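Local atomic coordinates of multi-copper Oxidase CueO (Ochrobactrum, PDB entry 6EVG), a protein that probably oxidises phenolic compounds through its bound copper, as a laccase-like multicopper oxidase active towards lignin model compounds and lignosulfonate. Residues R178-I181 with K185-E188; T43-H46 with S52-A55; A57-N60 with G65-V68; V259-I264 with L285-D290. All blocks are in the same frame, centred on the assembly; numbering follows the deposited sequence.

The four contacts differ in burial and in chemistry: contacts 1, 3 and 4 are partly buried, whereas contact 2 lies at the surface. Contact 2 pairs strands 36-46 and 54-59 as an antiparallel hairpin, with backbone hydrogen bonds and a salt bridge. Contact 3 takes up the same strand 54-59 at its other end and is mainly apolar, leading into the next sheet. Contact 1 is a loop in which an arginine grips a carbonyl and waters tie the segments; it touches contact 2 where V186 packs on A54 and A55. Contact 4 stands apart, its centre about 23 Å or more from the other centres, and rests on one arginine-tyrosine stack that reaches across strand 233-237.

Contact 1. Residues R178-I181 with K185-E188; sequences RRVI and KVYE
V180 lies across V186 at about a right angle, with CG1 of V180 3.9 Å from CG1 of V186. The second methyl of V180 drops onto the backbone, CG2 approaching K185 O to 3.4 Å. R178 reaches V186 from another direction: bends at chi2 (-66°) and chi3 (-61°) curl its chain back toward the carbonyl of V180, and NH2 ends 3.5 Å from V186 CB. There NE and NH2 of R178 both donate to V180 O, each at 3.0 Å, side-on and nearly in the guanidinium plane. This double grip ties the R178 side chain to the V180 carbonyl and holds the guanidinium beside V186. A leucine in place of R178 would remove both donors, and V180 O would probably be left without these two mates and V186 without the group packed on it. Two waters complete the join, one between V180 N and V186 O, the other between R179 NH1 and E188 O; R179 is also salt-bridged to D193. V186 packs further on L144 and R178 on H143, both of helix 138-144. The arrangement belongs to the loop between strand 170-178 and helix 191-196, in the cupredoxin-type fold of multicopper oxidases.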
ATOM      1  N   ARG A 178       5.163  11.187  10.311  1.00  9.07           N
ATOM      2  CA  ARG A 178       4.734  11.306  11.679  1.00  8.89           C
ATOM      3  C   ARG A 178       4.647  12.786  12.085  1.00  9.43           C
ATOM      4  O   ARG A 178       5.578  13.561  11.885  1.00 10.33           O
ATOM      5  CB  ARG A 178       5.770  10.695  12.634  1.00  9.49           C
ATOM      6  CG  ARG A 178       5.972   9.202  12.492  1.00  9.71           C
ATOM      7  CD  ARG A 178       4.733   8.388  12.894  1.00  9.21           C
ATOM      8  NE  ARG A 178       4.399   8.623  14.272  1.00  9.02           N
ATOM      9  CZ  ARG A 178       3.594   7.819  14.970  1.00  8.94           C
ATOM     10  NH1 ARG A 178       3.010   6.813  14.395  1.00  9.59           N
ATOM     11  NH2 ARG A 178       3.424   8.045  16.280  1.00 10.27           N
ATOM     12  N   ARG A 179       3.514  13.152  12.709  1.00  9.60           N
ATOM     13  CA  ARG A 179       3.404  14.412  13.430  1.00  9.79           C
ATOM     14  C   ARG A 179       4.050  14.298  14.819  1.00  9.64           C
ATOM     15  O   ARG A 179       4.571  15.299  15.316  1.00 10.80           O
ATOM     16  CB  ARG A 179       1.943  14.851  13.511  1.00 10.33           C
ATOM     17  CG  ARG A 179       1.687  16.177  14.164  1.00 11.28           C
ATOM     18  CD  ARG A 179       0.299  16.713  14.000  1.00 11.72           C
ATOM     19  NE  ARG A 179      -0.009  16.882  12.576  1.00 11.05           N
ATOM     20  CZ  ARG A 179      -1.218  17.103  12.054  1.00 11.51           C
ATOM     21  NH1 ARG A 179      -2.255  17.249  12.856  1.00 11.98           N
ATOM     22  NH2 ARG A 179      -1.385  17.194  10.758  1.00 11.84           N
ATOM     23  N   VAL A 180       3.946  13.120  15.428  1.00  9.59           N
ATOM     24  CA  VAL A 180       4.353  12.913  16.805  1.00  9.88           C
ATOM     25  C   VAL A 180       5.288  11.710  16.888  1.00  9.53           C
ATOM     26  O   VAL A 180       4.931  10.612  16.439  1.00 10.64           O
ATOM     27  CB  VAL A 180       3.127  12.689  17.693  1.00  9.85           C
ATOM     28  CG1 VAL A 180       3.544  12.411  19.138  1.00 10.86           C
ATOM     29  CG2 VAL A 180       2.171  13.895  17.611  1.00 11.61           C
ATOM     30  N   ILE A 181       6.466  11.928  17.471  1.00 10.41           N
ATOM     31  CA  ILE A 181       7.405  10.849  17.753  1.00 10.77           C
ATOM     32  C   ILE A 181       7.676  10.647  19.241  1.00 10.79           C
ATOM     33  O   ILE A 181       8.411   9.722  19.621  1.00 11.70           O
ATOM     34  CB  ILE A 181       8.699  10.977  16.907  1.00 13.41           C
ATOM     35  CG1 ILE A 181       9.393  12.315  17.158  1.00 15.97           C
ATOM     36  CG2 ILE A 181       8.396  10.820  15.427  1.00 13.86           C
ATOM     37  CD1 ILE A 181       9.949  12.621  18.466  1.00 22.21           C
ATOM     38  N   LYS A 185      -0.230  11.064  22.593  1.00 11.78           N
ATOM     39  CA  LYS A 185      -1.268  11.652  21.696  1.00 12.78           C
ATOM     40  C   LYS A 185      -0.665  11.719  20.321  1.00 11.43           C
ATOM     41  O   LYS A 185      -0.034  12.720  19.969  1.00 14.16           O
ATOM     42  CB  LYS A 185      -1.711  13.020  22.219  1.00 15.41           C
ATOM     43  CG  LYS A 185      -2.387  12.962  23.556  1.00 20.92           C
ATOM     44  CD  LYS A 185      -2.834  14.364  23.925  1.00 23.52           C
ATOM     45  CE  LYS A 185      -3.666  14.407  25.168  1.00 30.63           C
ATOM     46  NZ  LYS A 185      -3.972  15.860  25.390  1.00 31.38           N
ATOM     47  N   VAL A 186      -0.751  10.615  19.577  1.00 10.77           N
ATOM     48  CA  VAL A 186      -0.011  10.479  18.327  1.00 10.28           C
ATOM     49  C   VAL A 186      -0.863  10.776  17.083  1.00  9.94           C
ATOM     50  O   VAL A 186      -0.311  11.199  16.061  1.00 10.78           O
ATOM     51  CB  VAL A 186       0.680   9.119  18.196  1.00 11.00           C
ATOM     52  CG1 VAL A 186       1.703   8.940  19.296  1.00 12.07           C
ATOM     53  CG2 VAL A 186      -0.304   7.962  18.183  1.00 13.67           C
ATOM     54  N   TYR A 187      -2.172  10.532  17.144  1.00 10.56           N
ATOM     55  CA  TYR A 187      -3.075  10.732  16.005  1.00 10.15           C
ATOM     56  C   TYR A 187      -4.271  11.528  16.446  1.00 11.03           C
ATOM     57  O   TYR A 187      -5.195  10.995  17.029  1.00 11.93           O
ATOM     58  CB  TYR A 187      -3.502   9.409  15.369  1.00 10.27           C
ATOM     59  CG  TYR A 187      -4.424   9.588  14.166  1.00  9.39           C
ATOM     60  CD1 TYR A 187      -3.965  10.114  12.976  1.00  9.93           C
ATOM     61  CD2 TYR A 187      -5.792   9.332  14.252  1.00  9.85           C
ATOM     62  CE1 TYR A 187      -4.815  10.369  11.912  1.00  9.91           C
ATOM     63  CE2 TYR A 187      -6.643   9.574  13.229  1.00  9.48           C
ATOM     64  CZ  TYR A 187      -6.173  10.107  12.044  1.00  9.27           C
ATOM     65  OH  TYR A 187      -7.061  10.411  11.028  1.00  9.71           O
ATOM     66  N   GLU A 188      -4.184  12.855  16.259  1.00 11.43           N
ATOM     67  CA  GLU A 188      -5.178  13.782  16.736  1.00 13.11           C
ATOM     68  C   GLU A 188      -5.579  14.708  15.587  1.00 12.75           C
ATOM     69  O   GLU A 188      -5.202  15.921  15.546  1.00 13.40           O
ATOM     70  CB  GLU A 188      -4.628  14.597  17.922  1.00 15.76           C
ATOM     71  CG  GLU A 188      -4.178  13.730  19.061  1.00 18.44           C
ATOM     72  CD  GLU A 188      -5.296  13.044  19.785  1.00 22.48           C
ATOM     73  OE1 GLU A 188      -6.375  13.638  19.878  1.00 30.21           O
ATOM     74  OE2 GLU A 188      -5.061  11.896  20.313  1.00 26.73           O
TER
HETATM   75  O   HOH W   1      -2.771  17.341  15.741  1.00 14.82           O
HETATM   76  O   HOH W   2       1.957  11.273  14.348  1.00 10.60           O

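Contact 2. Residues T43-H46 with S52-A55; sequences TGRH and SEAA
H46 and A54 form an antiparallel hydrogen-bonded pair, H46 N to A54 O and A54 N to H46 O both at 2.9 Å, and R45 faces A55 next to it as a non-hydrogen-bonded pair with CA atoms 4.5 Å apart. Weaker CA-H...O contacts flank these bonds, R45 CA lying 3.2 Å from A54 O and E53 CA 3.3 Å from H46 O. R45 and E53 carry the side-chain part of the contact and cross at about a right angle. E53 stretches out, CG anti to the backbone N (chi1 -173°), which brings its carboxylate across the R45 chain, E53 CD being 3.7 Å from R45 CB. R45 bends at chi3 (71°), and its NE then meets E53 OE1 at 2.9 Å. The oxygen sits in the guanidinium plane but is approached on its anti side and 30° out of the carboxylate plane, the two flat groups being turned well away from each other. One face of the same guanidinium lies over the peptide joining A54 and A55. With an alanine at E53, R45 NE would probably lose its charged mate and the guanidinium would be less firmly fixed over that peptide. H46 projects to the same face as A54 and stacks on Y63, with NE2 bound to G207 O. Because R45 NH1 also salt-bridges D184, the arginine's charge is probably shared between the carboxylates of E53 and D184, and this surface pairing ties the hairpin to the loop that carries D184.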
ATOM      1  N   THR A  43      -0.956  -3.416  21.046  1.00  9.45           N
ATOM      2  CA  THR A  43      -0.442  -2.082  21.361  1.00  9.15           C
ATOM      3  C   THR A  43       0.932  -2.172  21.992  1.00 10.01           C
ATOM      4  O   THR A  43       1.339  -3.216  22.514  1.00 12.67           O
ATOM      5  CB  THR A  43      -1.401  -1.262  22.227  1.00 11.23           C
ATOM      6  OG1 THR A  43      -1.528  -1.939  23.468  1.00 14.33           O
ATOM      7  CG2 THR A  43      -2.752  -1.034  21.568  1.00 12.33           C
ATOM      8  N   GLY A  44       1.634  -1.041  21.998  1.00 10.18           N
ATOM      9  CA  GLY A  44       2.921  -0.990  22.685  1.00 11.53           C
ATOM     10  C   GLY A  44       3.445   0.451  22.648  1.00 10.82           C
ATOM     11  O   GLY A  44       2.664   1.393  22.532  1.00 10.72           O
ATOM     12  N   ARG A  45       4.781   0.556  22.678  1.00 10.76           N
ATOM     13  CA  ARG A  45       5.460   1.830  22.511  1.00 10.44           C
ATOM     14  C   ARG A  45       6.610   1.594  21.575  1.00 10.51           C
ATOM     15  O   ARG A  45       7.201   0.509  21.560  1.00 12.78           O
ATOM     16  CB  ARG A  45       5.945   2.411  23.860  1.00 12.58           C
ATOM     17  CG  ARG A  45       4.831   2.571  24.874  1.00 14.06           C
ATOM     18  CD  ARG A  45       5.289   3.203  26.128  1.00 17.76           C
ATOM     19  NE  ARG A  45       5.588   4.601  25.891  1.00 22.07           N
ATOM     20  CZ  ARG A  45       4.664   5.548  25.712  1.00 23.36           C
ATOM     21  NH1 ARG A  45       3.417   5.249  25.810  1.00 25.88           N
ATOM     22  NH2 ARG A  45       4.979   6.807  25.459  1.00 24.95           N
ATOM     23  N   HIS A  46       6.952   2.650  20.822  1.00  9.07           N
ATOM     24  CA  HIS A  46       7.975   2.522  19.767  1.00  9.03           C
ATOM     25  C   HIS A  46       8.853   3.763  19.722  1.00  8.83           C
ATOM     26  O   HIS A  46       8.340   4.882  19.775  1.00  9.47           O
ATOM     27  CB  HIS A  46       7.280   2.294  18.422  1.00  8.91           C
ATOM     28  CG  HIS A  46       8.207   2.233  17.261  1.00  8.73           C
ATOM     29  ND1 HIS A  46       8.974   1.136  16.970  1.00 10.10           N
ATOM     30  CD2 HIS A  46       8.507   3.181  16.338  1.00 10.07           C
ATOM     31  CE1 HIS A  46       9.699   1.398  15.882  1.00 11.89           C
ATOM     32  NE2 HIS A  46       9.425   2.623  15.471  1.00 11.06           N
ATOM     33  N   SER A  52      13.652   8.915  22.336  1.00 20.36           N
ATOM     34  CA  SER A  52      12.248   9.171  22.516  1.00 17.89           C
ATOM     35  C   SER A  52      11.463   7.902  22.184  1.00 14.05           C
ATOM     36  O   SER A  52      11.961   6.965  21.602  1.00 12.71           O
ATOM     37  CB  SER A  52      11.775  10.276  21.619  1.00 20.78           C
ATOM     38  OG  SER A  52      12.129  10.092  20.300  1.00 22.17           O
ATOM     39  N   GLU A  53      10.189   7.935  22.600  1.00 13.36           N
ATOM     40  CA  GLU A  53       9.275   6.830  22.333  1.00 12.45           C
ATOM     41  C   GLU A  53       7.846   7.389  22.321  1.00  9.96           C
ATOM     42  O   GLU A  53       7.565   8.393  22.996  1.00 10.48           O
ATOM     43  CB  GLU A  53       9.548   5.944  23.508  1.00 19.55           C
ATOM     44  CG  GLU A  53       8.940   4.668  23.499  1.00 20.18           C
ATOM     45  CD  GLU A  53       9.185   3.940  24.855  1.00 23.26           C
ATOM     46  OE1 GLU A  53       8.505   4.185  25.887  1.00 23.39           O
ATOM     47  OE2 GLU A  53      10.134   3.173  24.888  1.00 30.78           O
ATOM     48  N   ALA A  54       6.956   6.700  21.599  1.00  9.70           N
ATOM     49  CA  ALA A  54       5.561   7.122  21.502  1.00  9.50           C
ATOM     50  C   ALA A  54       4.651   5.902  21.576  1.00  9.71           C
ATOM     51  O   ALA A  54       5.035   4.777  21.237  1.00 10.34           O
ATOM     52  CB  ALA A  54       5.277   7.889  20.236  1.00 10.47           C
ATOM     53  N   ALA A  55       3.401   6.154  21.971  1.00  9.75           N
ATOM     54  CA  ALA A  55       2.383   5.083  21.903  1.00  9.77           C
ATOM     55  C   ALA A  55       2.237   4.573  20.486  1.00  9.31           C
ATOM     56  O   ALA A  55       2.296   5.356  19.531  1.00 10.23           O
ATOM     57  CB  ALA A  55       1.049   5.651  22.350  1.00 11.51           C
TER

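Contact 3. Residues A57-N60 with G65-V68; sequences AGIN and GPLV
I59 and P66 meet at about a right angle, with CG2 of the isoleucine 4.1 Å from CD of the proline ring. I59 sets this methyl anti to its backbone N, while CG1 (chi1 -54°) lies beside that N; CG2 is therefore the branch that touches the ring. The carbonyl of I59 joins in from the backbone: its O lies 3.7 Å from P66 CD and accepts a CA-H...O contact from G65 CA at 3.5 Å, with an angle of 156° at the hydrogen. G65 itself comes close to I59, where a CB on it would be only 3.2 Å from I59 CB and would also clash with the proline ring. N60 crosses P66 at about a right angle too, bringing N60 ND2 to 4.1 Å from P66 CG at the edge of the contact. Its amide is anchored elsewhere, OD1 to K40 N and ND2 to K38 O, so strand 36-46 holds the group beside the ring. L39 of that strand packs on both I59 and P66. The isoleucine, further covered by L90, I146 and F130, faces the interior. Here the chain passes from strand 54-59 of one sheet to strand 67-71 of the other, a sheet-to-sheet crossing of the kind found in the cupredoxin beta sandwich.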
ATOM      1  N   ALA A  57       1.077   0.714  17.904  1.00  7.74           N
ATOM      2  CA  ALA A  57       0.531  -0.632  17.788  1.00  7.44           C
ATOM      3  C   ALA A  57       1.162  -1.274  16.585  1.00  7.80           C
ATOM      4  O   ALA A  57       1.539  -0.593  15.635  1.00  8.44           O
ATOM      5  CB  ALA A  57      -0.992  -0.612  17.669  1.00  8.79           C
ATOM      6  N   GLY A  58       1.257  -2.600  16.604  1.00  7.92           N
ATOM      7  CA  GLY A  58       1.864  -3.337  15.532  1.00  7.78           C
ATOM      8  C   GLY A  58       1.428  -4.761  15.495  1.00  7.18           C
ATOM      9  O   GLY A  58       0.482  -5.162  16.174  1.00  8.49           O
ATOM     10  N   ILE A  59       2.143  -5.546  14.683  1.00  7.09           N
ATOM     11  CA  ILE A  59       1.860  -6.956  14.472  1.00  7.51           C
ATOM     12  C   ILE A  59       3.102  -7.724  14.888  1.00  7.51           C
ATOM     13  O   ILE A  59       4.209  -7.489  14.359  1.00  8.11           O
ATOM     14  CB  ILE A  59       1.470  -7.264  13.010  1.00  7.67           C
ATOM     15  CG1 ILE A  59       0.311  -6.355  12.568  1.00  8.21           C
ATOM     16  CG2 ILE A  59       1.161  -8.735  12.863  1.00  8.88           C
ATOM     17  CD1 ILE A  59      -0.127  -6.529  11.153  1.00  9.25           C
ATOM     18  N   ASN A  60       2.955  -8.630  15.868  1.00  7.88           N
ATOM     19  CA  ASN A  60       4.098  -9.358  16.402  1.00  8.48           C
ATOM     20  C   ASN A  60       5.172  -8.399  16.953  1.00  8.95           C
ATOM     21  O   ASN A  60       6.377  -8.714  16.953  1.00 10.89           O
ATOM     22  CB  ASN A  60       4.698 -10.337  15.429  1.00  8.92           C
ATOM     23  CG  ASN A  60       3.738 -11.408  14.997  1.00  8.65           C
ATOM     24  OD1 ASN A  60       2.658 -11.597  15.594  1.00 10.23           O
ATOM     25  ND2 ASN A  60       4.099 -12.171  13.981  1.00  8.62           N
ATOM     26  N   GLY A  65       5.347  -4.748  11.269  1.00  6.99           N
ATOM     27  CA  GLY A  65       5.016  -6.154  11.273  1.00  7.29           C
ATOM     28  C   GLY A  65       6.006  -6.930  10.452  1.00  7.23           C
ATOM     29  O   GLY A  65       6.945  -6.385   9.871  1.00  8.55           O
ATOM     30  N   PRO A  66       5.833  -8.253  10.400  1.00  7.08           N
ATOM     31  CA  PRO A  66       6.722  -9.109   9.613  1.00  7.10           C
ATOM     32  C   PRO A  66       6.513  -8.937   8.109  1.00  6.80           C
ATOM     33  O   PRO A  66       5.486  -8.425   7.661  1.00  7.82           O
ATOM     34  CB  PRO A  66       6.319 -10.510  10.034  1.00  7.92           C
ATOM     35  CG  PRO A  66       4.854 -10.372  10.366  1.00  8.39           C
ATOM     36  CD  PRO A  66       4.761  -9.015  11.014  1.00  8.31           C
ATOM     37  N   LEU A  67       7.489  -9.468   7.364  1.00  7.03           N
ATOM     38  CA  LEU A  67       7.306  -9.780   5.931  1.00  7.46           C
ATOM     39  C   LEU A  67       7.005 -11.263   5.845  1.00  6.66           C
ATOM     40  O   LEU A  67       7.846 -12.099   6.182  1.00  7.96           O
ATOM     41  CB  LEU A  67       8.518  -9.361   5.112  1.00  8.07           C
ATOM     42  CG  LEU A  67       8.329  -9.554   3.585  1.00  8.55           C
ATOM     43  CD1 LEU A  67       9.014  -8.481   2.804  1.00  9.80           C
ATOM     44  CD2 LEU A  67       8.695 -10.930   3.117  1.00  9.72           C
ATOM     45  N   VAL A  68       5.764 -11.562   5.482  1.00  6.95           N
ATOM     46  CA  VAL A  68       5.280 -12.930   5.297  1.00  7.13           C
ATOM     47  C   VAL A  68       5.562 -13.332   3.856  1.00  7.57           C
ATOM     48  O   VAL A  68       5.145 -12.663   2.924  1.00  9.17           O
ATOM     49  CB  VAL A  68       3.777 -13.027   5.601  1.00  7.54           C
ATOM     50  CG1 VAL A  68       3.279 -14.451   5.378  1.00  8.27           C
ATOM     51  CG2 VAL A  68       3.480 -12.541   6.992  1.00  7.90           C
TER

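Contact 4. Residues V259-I264 with L285-D290; sequences VERLTI and LTYGDD
T286 is the first residue of 285-290 to meet R261, its carbonyl carbon lying 4.1 Å from R261 NH1 at the edge of the guanidinium. The threonine hydroxyl turns the other way, OG1 donating to Y287 O at 2.9 Å and also bonded to H234 N of strand 233-237. Y287 follows and carries nearly the whole contact. Its CG points beside the backbone N (chi1 -72°), which brings the ring against the guanidinium of R261, and that group lies flat on one face: the planes are 9° apart and the centres 3.5 Å. CZ of R261 stands over the ring 15° off its normal, a cation-pi arrangement, with R261 NH2 3.3 Å from Y287 CE1 and the methylene carbon R261 CD 3.5 Å from Y287 CE2. R261 gets there with CG anti to its backbone N and a bend at chi3. Strand 282-287 and strand 262-264 are not neighbours here; strand 233-237 runs between them in one sheet of a cupredoxin-type beta sandwich, and the arginine reaches over it. Further along, D290 shares H234 with T263 of the first segment, OD1 bonding NE2 and the threonine OG1 bonding ND1. NH1 of R261 is held by a salt bridge to D295 and a hydrogen bond to H234 O, which fixes the guanidinium's rotation over the ring.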
ATOM      1  N   VAL A 259      13.352   5.224 -14.150  1.00  9.94           N
ATOM      2  CA  VAL A 259      12.836   6.545 -13.843  1.00 10.72           C
ATOM      3  C   VAL A 259      13.835   7.277 -12.959  1.00 11.17           C
ATOM      4  O   VAL A 259      14.586   6.662 -12.218  1.00 13.82           O
ATOM      5  CB  VAL A 259      11.457   6.542 -13.230  1.00 13.05           C
ATOM      6  CG1 VAL A 259      10.433   5.821 -14.100  1.00 15.44           C
ATOM      7  CG2 VAL A 259      11.472   5.946 -11.896  1.00 13.49           C
ATOM      8  N   GLU A 260      13.866   8.604 -13.101  1.00 10.65           N
ATOM      9  CA  GLU A 260      14.723   9.410 -12.220  1.00 11.87           C
ATOM     10  C   GLU A 260      14.049   9.816 -10.936  1.00  9.76           C
ATOM     11  O   GLU A 260      14.750  10.154  -9.959  1.00 11.95           O
ATOM     12  CB  GLU A 260      15.266  10.612 -12.982  1.00 17.09           C
ATOM     13  CG  GLU A 260      16.064  10.254 -14.220  1.00 24.06           C
ATOM     14  CD  GLU A 260      16.617  11.515 -14.868  1.00 31.71           C
ATOM     15  OE1 GLU A 260      15.864  12.155 -15.668  1.00 46.46           O
ATOM     16  OE2 GLU A 260      17.741  11.871 -14.512  1.00 40.63           O
ATOM     17  N   ARG A 261      12.709   9.834 -10.919  1.00  9.85           N
ATOM     18  CA  ARG A 261      11.957  10.176  -9.704  1.00 10.72           C
ATOM     19  C   ARG A 261      10.652   9.372  -9.816  1.00 10.95           C
ATOM     20  O   ARG A 261      10.131   9.209 -10.902  1.00 14.36           O
ATOM     21  CB  ARG A 261      11.705  11.669  -9.559  1.00 12.35           C
ATOM     22  CG  ARG A 261      11.088  12.009  -8.187  1.00 12.45           C
ATOM     23  CD  ARG A 261      10.860  13.435  -7.999  1.00 12.14           C
ATOM     24  NE  ARG A 261      12.084  14.239  -7.905  1.00 10.98           N
ATOM     25  CZ  ARG A 261      12.593  14.723  -6.764  1.00 10.83           C
ATOM     26  NH1 ARG A 261      12.159  14.300  -5.583  1.00 11.02           N
ATOM     27  NH2 ARG A 261      13.555  15.635  -6.802  1.00 11.33           N
ATOM     28  N   LEU A 262      10.227   8.785  -8.719  1.00  8.46           N
ATOM     29  CA  LEU A 262       9.096   7.847  -8.681  1.00  8.50           C
ATOM     30  C   LEU A 262       8.027   8.301  -7.687  1.00  7.91           C
ATOM     31  O   LEU A 262       8.313   8.497  -6.527  1.00  8.57           O
ATOM     32  CB  LEU A 262       9.621   6.475  -8.283  1.00  9.10           C
ATOM     33  CG  LEU A 262       8.544   5.384  -8.045  1.00  9.04           C
ATOM     34  CD1 LEU A 262       7.804   5.058  -9.342  1.00  9.99           C
ATOM     35  CD2 LEU A 262       9.241   4.139  -7.537  1.00 11.61           C
ATOM     36  N   THR A 263       6.797   8.505  -8.184  1.00  8.60           N
ATOM     37  CA  THR A 263       5.686   8.855  -7.282  1.00  8.79           C
ATOM     38  C   THR A 263       5.053   7.592  -6.709  1.00  8.45           C
ATOM     39  O   THR A 263       4.757   6.658  -7.488  1.00  9.46           O
ATOM     40  CB  THR A 263       4.636   9.703  -7.993  1.00 10.54           C
ATOM     41  OG1 THR A 263       5.251  10.967  -8.347  1.00 11.67           O
ATOM     42  CG2 THR A 263       3.398   9.931  -7.166  1.00 11.45           C
ATOM     43  N   ILE A 264       4.819   7.566  -5.411  1.00  8.72           N
ATOM     44  CA  ILE A 264       4.155   6.459  -4.735  1.00  8.30           C
ATOM     45  C   ILE A 264       3.137   7.047  -3.793  1.00  7.36           C
ATOM     46  O   ILE A 264       3.476   7.779  -2.860  1.00  8.25           O
ATOM     47  CB  ILE A 264       5.144   5.539  -3.996  1.00  9.41           C
ATOM     48  CG1 ILE A 264       6.407   5.230  -4.785  1.00 11.82           C
ATOM     49  CG2 ILE A 264       4.458   4.258  -3.561  1.00  9.04           C
ATOM     50  CD1 ILE A 264       7.457   4.542  -4.105  1.00 14.96           C
ATOM     51  N   LEU A 285      15.614  10.722  -1.298  1.00  8.95           N
ATOM     52  CA  LEU A 285      14.957  11.991  -1.070  1.00  9.21           C
ATOM     53  C   LEU A 285      13.531  11.958  -1.576  1.00  8.79           C
ATOM     54  O   LEU A 285      13.225  11.176  -2.495  1.00  9.54           O
ATOM     55  CB  LEU A 285      15.652  13.142  -1.826  1.00  9.80           C
ATOM     56  CG  LEU A 285      17.183  13.240  -1.567  1.00 10.33           C
ATOM     57  CD1 LEU A 285      17.746  14.382  -2.435  1.00 11.43           C
ATOM     58  CD2 LEU A 285      17.494  13.536  -0.137  1.00 12.21           C
ATOM     59  N   THR A 286      12.647  12.798  -1.029  1.00  8.81           N
ATOM     60  CA  THR A 286      11.318  12.992  -1.601  1.00  8.64           C
ATOM     61  C   THR A 286      10.987  14.473  -1.704  1.00  8.67           C
ATOM     62  O   THR A 286      11.280  15.238  -0.782  1.00  9.67           O
ATOM     63  CB  THR A 286      10.203  12.324  -0.729  1.00  8.61           C
ATOM     64  OG1 THR A 286       8.920  12.515  -1.373  1.00  9.37           O
ATOM     65  CG2 THR A 286      10.194  12.761   0.717  1.00  9.08           C
ATOM     66  N   TYR A 287      10.246  14.852  -2.739  1.00  9.31           N
ATOM     67  CA  TYR A 287       9.640  16.189  -2.678  1.00 10.23           C
ATOM     68  C   TYR A 287       8.762  16.245  -1.415  1.00 10.52           C
ATOM     69  O   TYR A 287       8.099  15.271  -1.034  1.00  9.95           O
ATOM     70  CB  TYR A 287       8.751  16.494  -3.872  1.00 10.37           C
ATOM     71  CG  TYR A 287       9.454  16.748  -5.198  1.00 10.64           C
ATOM     72  CD1 TYR A 287      10.572  17.551  -5.300  1.00 11.82           C
ATOM     73  CD2 TYR A 287       8.898  16.304  -6.353  1.00 11.74           C
ATOM     74  CE1 TYR A 287      11.144  17.854  -6.497  1.00 13.09           C
ATOM     75  CE2 TYR A 287       9.455  16.600  -7.619  1.00 12.07           C
ATOM     76  CZ  TYR A 287      10.600  17.379  -7.658  1.00 12.70           C
ATOM     77  OH  TYR A 287      11.157  17.674  -8.880  1.00 16.35           O
ATOM     78  N   GLY A 288       8.728  17.409  -0.751  1.00 11.09           N
ATOM     79  CA  GLY A 288       7.999  17.564   0.493  1.00 12.15           C
ATOM     80  C   GLY A 288       6.537  17.811   0.311  1.00 12.25           C
ATOM     81  O   GLY A 288       5.810  17.870   1.328  1.00 13.91           O
ATOM     82  N   ASP A 289       6.093  18.025  -0.921  1.00 12.87           N
ATOM     83  CA  ASP A 289       4.650  18.246  -1.203  1.00 12.86           C
ATOM     84  C   ASP A 289       4.381  17.770  -2.623  1.00 12.95           C
ATOM     85  O   ASP A 289       5.252  17.134  -3.217  1.00 15.18           O
ATOM     86  CB  ASP A 289       4.297  19.697  -0.951  1.00 15.58           C
ATOM     87  CG  ASP A 289       5.076  20.634  -1.843  1.00 17.15           C
ATOM     88  OD1 ASP A 289       5.340  20.264  -2.998  1.00 16.89           O
ATOM     89  OD2 ASP A 289       5.437  21.752  -1.407  1.00 21.90           O
ATOM     90  N   ASP A 290       3.173  18.016  -3.122  1.00 12.74           N
ATOM     91  CA  ASP A 290       2.752  17.568  -4.440  1.00 13.09           C
ATOM     92  C   ASP A 290       2.968  18.634  -5.532  1.00 16.38           C
ATOM     93  O   ASP A 290       2.491  18.456  -6.665  1.00 20.63           O
ATOM     94  CB  ASP A 290       1.290  17.115  -4.398  1.00 14.82           C
ATOM     95  CG  ASP A 290       1.116  15.843  -3.597  1.00 15.12           C
ATOM     96  OD1 ASP A 290       1.987  15.016  -3.561  1.00 16.93           O
ATOM     97  OD2 ASP A 290       0.071  15.667  -2.964  1.00 19.96           O
TER